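Side-chain contacts in beta-d-glucoside glucohydrolase (Hypocrea jecorina, PDB 3ZZ1), which probably hydrolyses terminal, non-reducing beta-D-glucosyl residues, releasing beta-D-glucose as a family 3 glycoside hydrolase in cellulose degradation: residues A[295-299]-A[300-304]; A[7-10]-A[11-15]; A[513-516]-A[517-521]. One frame throughout, in Å; residues are numbered along the deposited sequence.

Contact 1 (A[295-299]-A[300-304]); sequences AWYLT and GQDQA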
ATOM      1  N   ALA A 295     -20.583   5.018 -11.021  1.00 11.04           N
ATOM      2  CA  ALA A 295     -19.885   4.568  -9.816  1.00 11.25           C
ATOM      3  C   ALA A 295     -20.830   4.543  -8.623  1.00 11.30           C
ATOM      4  O   ALA A 295     -20.743   3.665  -7.758  1.00 11.58           O
ATOM      5  CB  ALA A 295     -18.689   5.470  -9.530  1.00 11.18           C
ATOM      6  N   TRP A 296     -21.734   5.517  -8.600  1.00 11.26           N
ATOM      7  CA  TRP A 296     -22.765   5.651  -7.581  1.00 11.19           C
ATOM      8  C   TRP A 296     -23.771   4.502  -7.688  1.00 11.34           C
ATOM      9  O   TRP A 296     -24.131   3.881  -6.676  1.00 11.47           O
ATOM     10  CB  TRP A 296     -23.434   7.015  -7.766  1.00 11.17           C
ATOM     11  CG  TRP A 296     -24.456   7.433  -6.738  1.00 11.29           C
ATOM     12  CD1 TRP A 296     -24.254   7.614  -5.399  1.00 10.38           C
ATOM     13  CD2 TRP A 296     -25.822   7.796  -6.991  1.00 10.01           C
ATOM     14  NE1 TRP A 296     -25.417   8.033  -4.799  1.00 10.27           N
ATOM     15  CE2 TRP A 296     -26.393   8.159  -5.754  1.00 10.06           C
ATOM     16  CE3 TRP A 296     -26.618   7.842  -8.145  1.00 10.22           C
ATOM     17  CZ2 TRP A 296     -27.732   8.560  -5.635  1.00 10.30           C
ATOM     18  CZ3 TRP A 296     -27.954   8.240  -8.026  1.00 10.05           C
ATOM     19  CH2 TRP A 296     -28.493   8.589  -6.779  1.00  9.87           C
ATOM     20  N   TYR A 297     -24.203   4.203  -8.914  1.00 11.18           N
ATOM     21  CA  TYR A 297     -25.138   3.106  -9.158  1.00 11.17           C
ATOM     22  C   TYR A 297     -24.497   1.740  -8.944  1.00 11.28           C
ATOM     23  O   TYR A 297     -25.152   0.818  -8.451  1.00 11.38           O
ATOM     24  CB  TYR A 297     -25.727   3.188 -10.566  1.00 11.09           C
ATOM     25  CG  TYR A 297     -26.800   4.241 -10.723  1.00 11.26           C
ATOM     26  CD1 TYR A 297     -28.002   4.148 -10.028  1.00 11.25           C
ATOM     27  CD2 TYR A 297     -26.623   5.323 -11.584  1.00 11.70           C
ATOM     28  CE1 TYR A 297     -29.002   5.117 -10.174  1.00 10.76           C
ATOM     29  CE2 TYR A 297     -27.611   6.296 -11.734  1.00 11.34           C
ATOM     30  CZ  TYR A 297     -28.796   6.185 -11.026  1.00 11.01           C
ATOM     31  OH  TYR A 297     -29.779   7.142 -11.178  1.00 11.79           O
ATOM     32  N   LEU A 298     -23.222   1.626  -9.321  1.00 11.32           N
ATOM     33  CA  LEU A 298     -22.440   0.394  -9.177  1.00 11.52           C
ATOM     34  C   LEU A 298     -22.350  -0.065  -7.726  1.00 11.64           C
ATOM     35  O   LEU A 298     -22.430  -1.258  -7.444  1.00 11.67           O
ATOM     36  CB  LEU A 298     -21.023   0.584  -9.747  1.00 11.20           C
ATOM     37  CG  LEU A 298     -20.013  -0.574  -9.639  1.00 11.13           C
ATOM     38  CD1 LEU A 298     -20.244  -1.627 -10.697  1.00 10.59           C
ATOM     39  CD2 LEU A 298     -18.585  -0.054  -9.725  1.00 11.28           C
ATOM     40  N   THR A 299     -22.177   0.893  -6.820  1.00 12.18           N
ATOM     41  CA  THR A 299     -22.015   0.617  -5.395  1.00 12.46           C
ATOM     42  C   THR A 299     -23.348   0.614  -4.655  1.00 12.71           C
ATOM     43  O   THR A 299     -23.380   0.446  -3.435  1.00 12.91           O
ATOM     44  CB  THR A 299     -21.083   1.643  -4.723  1.00 12.50           C
ATOM     45  OG1 THR A 299     -21.449   2.964  -5.139  1.00 12.85           O
ATOM     46  CG2 THR A 299     -19.629   1.381  -5.099  1.00 12.55           C
ATOM     47  N   GLY A 300     -24.439   0.812  -5.393  1.00 12.68           N
ATOM     48  CA  GLY A 300     -25.786   0.760  -4.833  1.00 12.99           C
ATOM     49  C   GLY A 300     -26.138   1.932  -3.937  1.00 13.36           C
ATOM     50  O   GLY A 300     -27.049   1.844  -3.118  1.00 13.31           O
ATOM     51  N   GLN A 301     -25.421   3.040  -4.096  1.00 13.78           N
ATOM     52  CA  GLN A 301     -25.617   4.205  -3.234  1.00 14.13           C
ATOM     53  C   GLN A 301     -26.869   4.999  -3.625  1.00 14.49           C
ATOM     54  O   GLN A 301     -27.271   5.920  -2.915  1.00 14.26           O
ATOM     55  CB  GLN A 301     -24.367   5.091  -3.226  1.00 13.99           C
ATOM     56  CG  GLN A 301     -23.107   4.370  -2.741  1.00 14.19           C
ATOM     57  CD  GLN A 301     -21.861   5.249  -2.725  1.00 14.23           C
ATOM     58  OE1 GLN A 301     -20.918   4.981  -1.975  1.00 14.77           O
ATOM     59  NE2 GLN A 301     -21.848   6.294  -3.549  1.00 11.46           N
ATOM     60  N   ASP A 302     -27.485   4.621  -4.747  1.00 14.92           N
ATOM     61  CA  ASP A 302     -28.739   5.223  -5.199  1.00 15.40           C
ATOM     62  C   ASP A 302     -29.933   4.757  -4.372  1.00 15.46           C
ATOM     63  O   ASP A 302     -30.952   5.448  -4.303  1.00 15.28           O
ATOM     64  CB  ASP A 302     -28.987   4.924  -6.681  1.00 15.44           C
ATOM     65  CG  ASP A 302     -29.101   3.434  -6.971  1.00 15.93           C
ATOM     66  OD1 ASP A 302     -28.110   2.694  -6.775  1.00 15.04           O
ATOM     67  OD2 ASP A 302     -30.184   3.008  -7.418  1.00 16.56           O
ATOM     68  N   GLN A 303     -29.799   3.583  -3.759  1.00 15.70           N
ATOM     69  CA  GLN A 303     -30.868   3.006  -2.950  1.00 16.16           C
ATOM     70  C   GLN A 303     -31.071   3.825  -1.682  1.00 16.03           C
ATOM     71  O   GLN A 303     -30.110   4.331  -1.097  1.00 16.08           O
ATOM     72  CB  GLN A 303     -30.574   1.545  -2.596  1.00 16.31           C
ATOM     73  CG  GLN A 303     -30.362   0.638  -3.793  1.00 17.89           C
ATOM     74  CD  GLN A 303     -31.624   0.431  -4.606  1.00 19.29           C
ATOM     75  OE1 GLN A 303     -32.496  -0.361  -4.235  1.00 20.57           O
ATOM     76  NE2 GLN A 303     -31.728   1.138  -5.725  1.00 19.52           N
ATOM     77  N   ALA A 304     -32.332   3.957  -1.280  1.00 15.92           N
ATOM     78  CA  ALA A 304     -32.700   4.704  -0.088  1.00 15.73           C
ATOM     79  C   ALA A 304     -32.083   4.069   1.152  1.00 15.50           C
ATOM     80  O   ALA A 304     -32.003   2.845   1.253  1.00 15.50           O
ATOM     81  CB  ALA A 304     -34.217   4.753   0.047  1.00 15.77           C
TER
HETATM   82  O   HOH W   1     -26.458   8.226  -1.743  1.00 27.00           O
HETATM   83  O   HOH W   2     -27.755   0.543  -8.063  1.00  9.43           O
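Tyr297 O is gripped twice where the chain leaves its helix: Gly300 N donates to it at 3.1 Å, and water 2 donates as well. The amide arrives from above the carbonyl plane rather than on a lone pair; the water donates to Asp302 OD1 as well, at 2.5 Å, and so ties the Asp302 carboxylate to the last helical turn. Asp302 has its CG between the backbone N and the carbonyl carbon (chi1 61°), a torsion that turns the carboxylate to Tyr297 while CB stays over Trp296. CB sits 3.8 Å from the centroid of the Trp296 six-membered ring, almost on the ring normal, a CH-pi contact. On the tyrosine side, Asp302 CG comes within 3.3 Å of Tyr297 CD1, and Asp302 OD2 lies in the ring plane at its edge. The backbone follows a Schellman motif that ends helix 282-298 of the TIM-barrel-like N-terminal domain: Gly300 takes a positive phi, and Gln301 N reaches back to Trp296 O at 3.0 Å. A type I turn, Gly300 to Gln303, then carries the chain beneath the indole, one face of which receives Gln301 C and Asp302 CA. Gln301 CB packs at Trp296 CD1, and water 1 accepts from Trp296 NE1 in the indole plane while donating to Gln301 O at 2.7 Å. Tyr54 meets the same indole edge-to-face, and Tyr297 rests on Lys15 and Ala19 of helix 8-20.

Contact 2 (A[7-10]-A[11-15]); sequences TPWG and TAYDK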
ATOM      1  N   THR A   7     -22.747  -7.179 -16.967  1.00 21.20           N
ATOM      2  CA  THR A   7     -21.710  -7.032 -15.950  1.00 20.37           C
ATOM      3  C   THR A   7     -22.088  -5.885 -15.009  1.00 19.84           C
ATOM      4  O   THR A   7     -22.900  -5.030 -15.373  1.00 19.80           O
ATOM      5  CB  THR A   7     -20.308  -6.771 -16.570  1.00 20.46           C
ATOM      6  OG1 THR A   7     -20.292  -5.494 -17.223  1.00 20.51           O
ATOM      7  CG2 THR A   7     -19.918  -7.874 -17.561  1.00 20.46           C
ATOM      8  N   PRO A   8     -21.518  -5.867 -13.788  1.00 19.35           N
ATOM      9  CA  PRO A   8     -21.846  -4.789 -12.854  1.00 18.94           C
ATOM     10  C   PRO A   8     -21.683  -3.373 -13.443  1.00 18.35           C
ATOM     11  O   PRO A   8     -22.564  -2.536 -13.250  1.00 18.41           O
ATOM     12  CB  PRO A   8     -20.882  -5.037 -11.692  1.00 18.91           C
ATOM     13  CG  PRO A   8     -20.722  -6.527 -11.686  1.00 19.15           C
ATOM     14  CD  PRO A   8     -20.688  -6.910 -13.144  1.00 19.36           C
ATOM     15  N   TRP A   9     -20.593  -3.118 -14.163  1.00 17.72           N
ATOM     16  CA  TRP A   9     -20.370  -1.806 -14.794  1.00 17.07           C
ATOM     17  C   TRP A   9     -21.343  -1.523 -15.938  1.00 16.87           C
ATOM     18  O   TRP A   9     -21.729  -0.373 -16.160  1.00 16.52           O
ATOM     19  CB  TRP A   9     -18.940  -1.676 -15.315  1.00 16.99           C
ATOM     20  CG  TRP A   9     -17.944  -1.106 -14.337  1.00 16.55           C
ATOM     21  CD1 TRP A   9     -16.841  -1.733 -13.849  1.00 16.03           C
ATOM     22  CD2 TRP A   9     -17.945   0.212 -13.758  1.00 15.95           C
ATOM     23  NE1 TRP A   9     -16.153  -0.898 -13.000  1.00 15.99           N
ATOM     24  CE2 TRP A   9     -16.810   0.300 -12.922  1.00 15.50           C
ATOM     25  CE3 TRP A   9     -18.793   1.322 -13.865  1.00 15.22           C
ATOM     26  CZ2 TRP A   9     -16.500   1.452 -12.191  1.00 15.08           C
ATOM     27  CZ3 TRP A   9     -18.484   2.470 -13.131  1.00 15.45           C
ATOM     28  CH2 TRP A   9     -17.347   2.522 -12.306  1.00 15.20           C
ATOM     29  N   GLY A  10     -21.718  -2.574 -16.667  1.00 16.60           N
ATOM     30  CA  GLY A  10     -22.655  -2.460 -17.786  1.00 16.43           C
ATOM     31  C   GLY A  10     -24.031  -2.006 -17.344  1.00 16.08           C
ATOM     32  O   GLY A  10     -24.629  -1.115 -17.952  1.00 16.35           O
ATOM     33  N   THR A  11     -24.522  -2.619 -16.271  1.00 16.03           N
ATOM     34  CA  THR A  11     -25.815  -2.279 -15.682  1.00 15.62           C
ATOM     35  C   THR A  11     -25.770  -0.894 -15.037  1.00 15.27           C
ATOM     36  O   THR A  11     -26.732  -0.132 -15.142  1.00 15.07           O
ATOM     37  CB  THR A  11     -26.269  -3.358 -14.669  1.00 15.78           C
ATOM     38  OG1 THR A  11     -26.345  -4.625 -15.337  1.00 16.06           O
ATOM     39  CG2 THR A  11     -27.641  -3.023 -14.065  1.00 15.79           C
ATOM     40  N   ALA A  12     -24.647  -0.572 -14.393  1.00 14.86           N
ATOM     41  CA  ALA A  12     -24.442   0.756 -13.810  1.00 14.54           C
ATOM     42  C   ALA A  12     -24.481   1.832 -14.890  1.00 14.39           C
ATOM     43  O   ALA A  12     -25.018   2.923 -14.672  1.00 14.29           O
ATOM     44  CB  ALA A  12     -23.126   0.811 -13.054  1.00 14.52           C
ATOM     45  N   TYR A  13     -23.914   1.514 -16.052  1.00 13.99           N
ATOM     46  CA  TYR A  13     -23.922   2.424 -17.200  1.00 13.86           C
ATOM     47  C   TYR A  13     -25.316   2.697 -17.765  1.00 13.89           C
ATOM     48  O   TYR A  13     -25.633   3.838 -18.089  1.00 13.75           O
ATOM     49  CB  TYR A  13     -22.963   1.938 -18.291  1.00 13.43           C
ATOM     50  CG  TYR A  13     -21.649   2.681 -18.277  1.00 12.81           C
ATOM     51  CD1 TYR A  13     -20.861   2.724 -17.122  1.00 11.88           C
ATOM     52  CD2 TYR A  13     -21.200   3.362 -19.408  1.00 11.64           C
ATOM     53  CE1 TYR A  13     -19.660   3.427 -17.096  1.00 11.78           C
ATOM     54  CE2 TYR A  13     -20.000   4.063 -19.392  1.00 11.28           C
ATOM     55  CZ  TYR A  13     -19.236   4.092 -18.234  1.00 11.24           C
ATOM     56  OH  TYR A  13     -18.047   4.780 -18.208  1.00 10.66           O
ATOM     57  N   ASP A  14     -26.140   1.655 -17.866  1.00 14.26           N
ATOM     58  CA  ASP A  14     -27.540   1.803 -18.292  1.00 14.79           C
ATOM     59  C   ASP A  14     -28.287   2.763 -17.366  1.00 14.79           C
ATOM     60  O   ASP A  14     -28.968   3.678 -17.831  1.00 14.86           O
ATOM     61  CB  ASP A  14     -28.259   0.447 -18.326  1.00 14.84           C
ATOM     62  CG  ASP A  14     -27.641  -0.528 -19.322  1.00 15.89           C
ATOM     63  OD1 ASP A  14     -26.990  -0.088 -20.291  1.00 17.02           O
ATOM     64  OD2 ASP A  14     -27.813  -1.749 -19.133  1.00 17.74           O
ATOM     65  N   LYS A  15     -28.144   2.545 -16.058  1.00 14.70           N
ATOM     66  CA  LYS A  15     -28.739   3.420 -15.047  1.00 14.71           C
ATOM     67  C   LYS A  15     -28.219   4.851 -15.143  1.00 14.73           C
ATOM     68  O   LYS A  15     -29.001   5.805 -15.047  1.00 14.67           O
ATOM     69  CB  LYS A  15     -28.487   2.878 -13.638  1.00 14.59           C
ATOM     70  CG  LYS A  15     -29.306   1.664 -13.269  1.00 14.12           C
ATOM     71  CD  LYS A  15     -28.789   1.068 -11.967  1.00 13.73           C
ATOM     72  CE  LYS A  15     -29.410  -0.286 -11.681  1.00 13.30           C
ATOM     73  NZ  LYS A  15     -28.904  -0.822 -10.383  1.00 13.07           N
TER
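Trp9 and Tyr13 lie one turn apart on the first helix of the chain, 8-20, which opens with an N-cap at Thr7. Their side chains cross at a slant: Trp9 CE3, on the benzene part of the indole, comes 4.0 Å from Tyr13 CE1. Tyr13 has an unusual, non-staggered chi1 of -101°; with this torsion CD1 lies 3.4 Å from Trp9 O, and CE1 comes beside Trp9 CE3. The far end of the phenol is held outside the helix, where Tyr13 OH is hydrogen-bonded to Pro230 O. Pro230 also packs on Trp9, and Pro3 touches both aromatic residues, while Arg291 and Ala294 of helix 282-298 meet Tyr13. A leucine in place of Tyr13 would probably leave Pro230 O without its hydroxyl partner and open a gap beside the benzene part of the Trp9 indole. Ala12 CB lies 4.4 Å from the same Trp9 CE3, a looser apolar contact. At the start of the helix, Thr7 OG1 accepts from Gly10 N at 3.3 Å, which satisfies a first-turn amide that has no preceding helical carbonyl. Thr7 OG1 is also hydrogen-bonded to Pro4 O. Thr7 O in turn takes Thr11 N in a nearly straight bond (168° at the hydrogen), and Tyr13 N binds Trp9 O at 2.9 Å. Asp14, with its CG beside the backbone N (chi1 -62°), folds back so that CG stands 3.4 Å from Gly10 O; its oxygens OD1 and OD2, each 3.5 Å from Gly10 O, are acceptors facing an acceptor, a contact and not a hydrogen bond.

Contact 3 (A[513-516]-A[517-521]); sequences ALVD and VLWGD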
ATOM      1  N   ALA A 513       0.096  -6.943  19.506  1.00 12.06           N
ATOM      2  CA  ALA A 513       0.690  -7.652  18.375  1.00 12.09           C
ATOM      3  C   ALA A 513       2.115  -8.126  18.662  1.00 11.96           C
ATOM      4  O   ALA A 513       2.481  -9.256  18.317  1.00 11.97           O
ATOM      5  CB  ALA A 513       0.679  -6.764  17.144  1.00 12.04           C
ATOM      6  N   LEU A 514       2.911  -7.254  19.281  1.00 11.66           N
ATOM      7  CA  LEU A 514       4.318  -7.543  19.557  1.00 11.58           C
ATOM      8  C   LEU A 514       4.466  -8.645  20.612  1.00 11.63           C
ATOM      9  O   LEU A 514       5.278  -9.556  20.455  1.00 11.81           O
ATOM     10  CB  LEU A 514       5.056  -6.266  19.992  1.00 11.56           C
ATOM     11  CG  LEU A 514       6.565  -6.349  20.261  1.00 11.36           C
ATOM     12  CD1 LEU A 514       7.354  -6.774  19.023  1.00 11.02           C
ATOM     13  CD2 LEU A 514       7.068  -5.024  20.792  1.00 11.85           C
ATOM     14  N   VAL A 515       3.670  -8.551  21.674  1.00 11.58           N
ATOM     15  CA  VAL A 515       3.646  -9.558  22.733  1.00 11.85           C
ATOM     16  C   VAL A 515       3.252 -10.940  22.192  1.00 11.89           C
ATOM     17  O   VAL A 515       3.875 -11.939  22.551  1.00 11.56           O
ATOM     18  CB  VAL A 515       2.730  -9.123  23.908  1.00 11.90           C
ATOM     19  CG1 VAL A 515       2.507 -10.272  24.885  1.00 11.99           C
ATOM     20  CG2 VAL A 515       3.336  -7.933  24.633  1.00 12.05           C
ATOM     21  N   ASP A 516       2.236 -10.984  21.322  1.00 12.22           N
ATOM     22  CA  ASP A 516       1.813 -12.233  20.661  1.00 12.47           C
ATOM     23  C   ASP A 516       3.023 -12.942  20.057  1.00 12.36           C
ATOM     24  O   ASP A 516       3.168 -14.165  20.175  1.00 12.50           O
ATOM     25  CB  ASP A 516       0.782 -11.972  19.546  1.00 12.71           C
ATOM     26  CG  ASP A 516      -0.549 -11.413  20.059  1.00 13.59           C
ATOM     27  OD1 ASP A 516      -0.841 -11.479  21.269  1.00 14.35           O
ATOM     28  OD2 ASP A 516      -1.321 -10.899  19.227  1.00 14.95           O
ATOM     29  N   VAL A 517       3.893 -12.158  19.424  1.00 12.15           N
ATOM     30  CA  VAL A 517       5.087 -12.680  18.767  1.00 12.09           C
ATOM     31  C   VAL A 517       6.238 -12.911  19.752  1.00 12.24           C
ATOM     32  O   VAL A 517       6.827 -13.992  19.763  1.00 11.96           O
ATOM     33  CB  VAL A 517       5.510 -11.781  17.571  1.00 12.02           C
ATOM     34  CG1 VAL A 517       6.927 -12.080  17.123  1.00 12.32           C
ATOM     35  CG2 VAL A 517       4.540 -11.959  16.411  1.00 11.31           C
ATOM     36  N   LEU A 518       6.540 -11.907  20.579  1.00 12.60           N
ATOM     37  CA  LEU A 518       7.662 -11.977  21.527  1.00 12.68           C
ATOM     38  C   LEU A 518       7.580 -13.172  22.476  1.00 12.85           C
ATOM     39  O   LEU A 518       8.591 -13.814  22.745  1.00 12.56           O
ATOM     40  CB  LEU A 518       7.804 -10.681  22.338  1.00 12.61           C
ATOM     41  CG  LEU A 518       8.364  -9.399  21.701  1.00 12.97           C
ATOM     42  CD1 LEU A 518       8.449  -8.308  22.759  1.00 12.46           C
ATOM     43  CD2 LEU A 518       9.725  -9.598  21.037  1.00 12.47           C
ATOM     44  N   TRP A 519       6.379 -13.457  22.979  1.00 13.27           N
ATOM     45  CA  TRP A 519       6.166 -14.589  23.885  1.00 14.03           C
ATOM     46  C   TRP A 519       5.785 -15.886  23.165  1.00 14.13           C
ATOM     47  O   TRP A 519       5.609 -16.929  23.796  1.00 14.13           O
ATOM     48  CB  TRP A 519       5.167 -14.232  24.992  1.00 14.18           C
ATOM     49  CG  TRP A 519       5.849 -13.732  26.246  1.00 15.37           C
ATOM     50  CD1 TRP A 519       6.235 -14.483  27.330  1.00 16.77           C
ATOM     51  CD2 TRP A 519       6.248 -12.386  26.534  1.00 15.83           C
ATOM     52  NE1 TRP A 519       6.841 -13.682  28.275  1.00 16.16           N
ATOM     53  CE2 TRP A 519       6.861 -12.391  27.814  1.00 16.54           C
ATOM     54  CE3 TRP A 519       6.147 -11.173  25.840  1.00 16.01           C
ATOM     55  CZ2 TRP A 519       7.368 -11.231  28.409  1.00 15.75           C
ATOM     56  CZ3 TRP A 519       6.649 -10.018  26.436  1.00 16.64           C
ATOM     57  CH2 TRP A 519       7.253 -10.060  27.708  1.00 16.35           C
ATOM     58  N   GLY A 520       5.669 -15.810  21.843  1.00 14.49           N
ATOM     59  CA  GLY A 520       5.417 -16.984  21.015  1.00 14.77           C
ATOM     60  C   GLY A 520       4.024 -17.579  21.090  1.00 14.81           C
ATOM     61  O   GLY A 520       3.850 -18.765  20.826  1.00 14.91           O
ATOM     62  N   ASP A 521       3.036 -16.764  21.451  1.00 15.06           N
ATOM     63  CA  ASP A 521       1.629 -17.157  21.345  1.00 15.40           C
ATOM     64  C   ASP A 521       1.319 -17.471  19.880  1.00 15.60           C
ATOM     65  O   ASP A 521       0.577 -18.401  19.578  1.00 15.74           O
ATOM     66  CB  ASP A 521       0.707 -16.045  21.852  1.00 15.41           C
ATOM     67  CG  ASP A 521       0.758 -15.873  23.365  1.00 15.70           C
ATOM     68  OD1 ASP A 521       1.522 -16.593  24.042  1.00 17.33           O
ATOM     69  OD2 ASP A 521       0.024 -15.009  23.883  1.00 15.07           O
TER
HETATM   70  O   HOH W   3      -1.598 -13.820  22.435  1.00 13.98           O
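Leu514 places CG trans to its backbone N (chi1 -177°), whereas Leu518, one turn on, keeps CG beside its own N (chi1 -74°); the two torsions bring the branches together. Leu514 CG meets Leu518 CD1 at 3.7 Å, the two side chains crossing obliquely, and Leu518 CB and CG lean at the same time on the carbonyl of Leu514. That oxygen, Leu514 O, takes Leu518 N at 2.7 Å in an almost linear bond (171° at the hydrogen), with Val517 N adding a weak second one. A second pair one residue later repeats the spacing: Val515 CG1 touches Trp519 CE3 at 3.9 Å, a single methyl against the benzene part of the indole. Helix 510-518 belongs to the C-terminal domain of family 3, an alpha/beta sandwich, and it ends in a Schellman motif in which Gly520, with positive phi, returns its N to Val517 O at 3.0 Å. From the neighbouring helix 395-404, Ala398 and Arg402 touch Val515, Ile399 touches Leu518, and Arg402 also touches Trp519, while helix 320-329 approaches Ala513 and Asp516. Beyond the glycine, Asp521 turns back so that its CB lies 3.5 Å from Asp516 O. The carboxylates approach to 4.5 Å, Asp516 OD1 to Asp521 OD2, and water 3 bridges those same oxygens, donating to each. Their like charges are probably offset by separate partners, since Asp516 OD2 forms a salt bridge with Arg324 NE and Asp521 OD2 another with Arg402 NH1. The water is close to Asp521 OD2, at 2.5 Å, and Asp516 itself is buried.

Along the chain the order is contact 2, contact 1, contact 3. The first two are neighbours in space, their centres 11 Å apart: Leu298, near the end of helix 282-298, packs on Pro8 and Trp9 at the start of helix 8-20, and Tyr297 CE2 reaches Lys15 O at 3.6 Å. Helices 8-20 and 282-298 are thereby packed together in the TIM-barrel-like N-terminal part, although some 260 residues lie between them. Contact 3 stands apart, on helix 510-518 of the C-terminal domain, its centre 43 Å from that of contact 1 and 47 Å from that of contact 2. Contacts 1 and 3 both end helices with Schellman motifs, whereas contact 2 lies at the start of a helix, behind an N-cap.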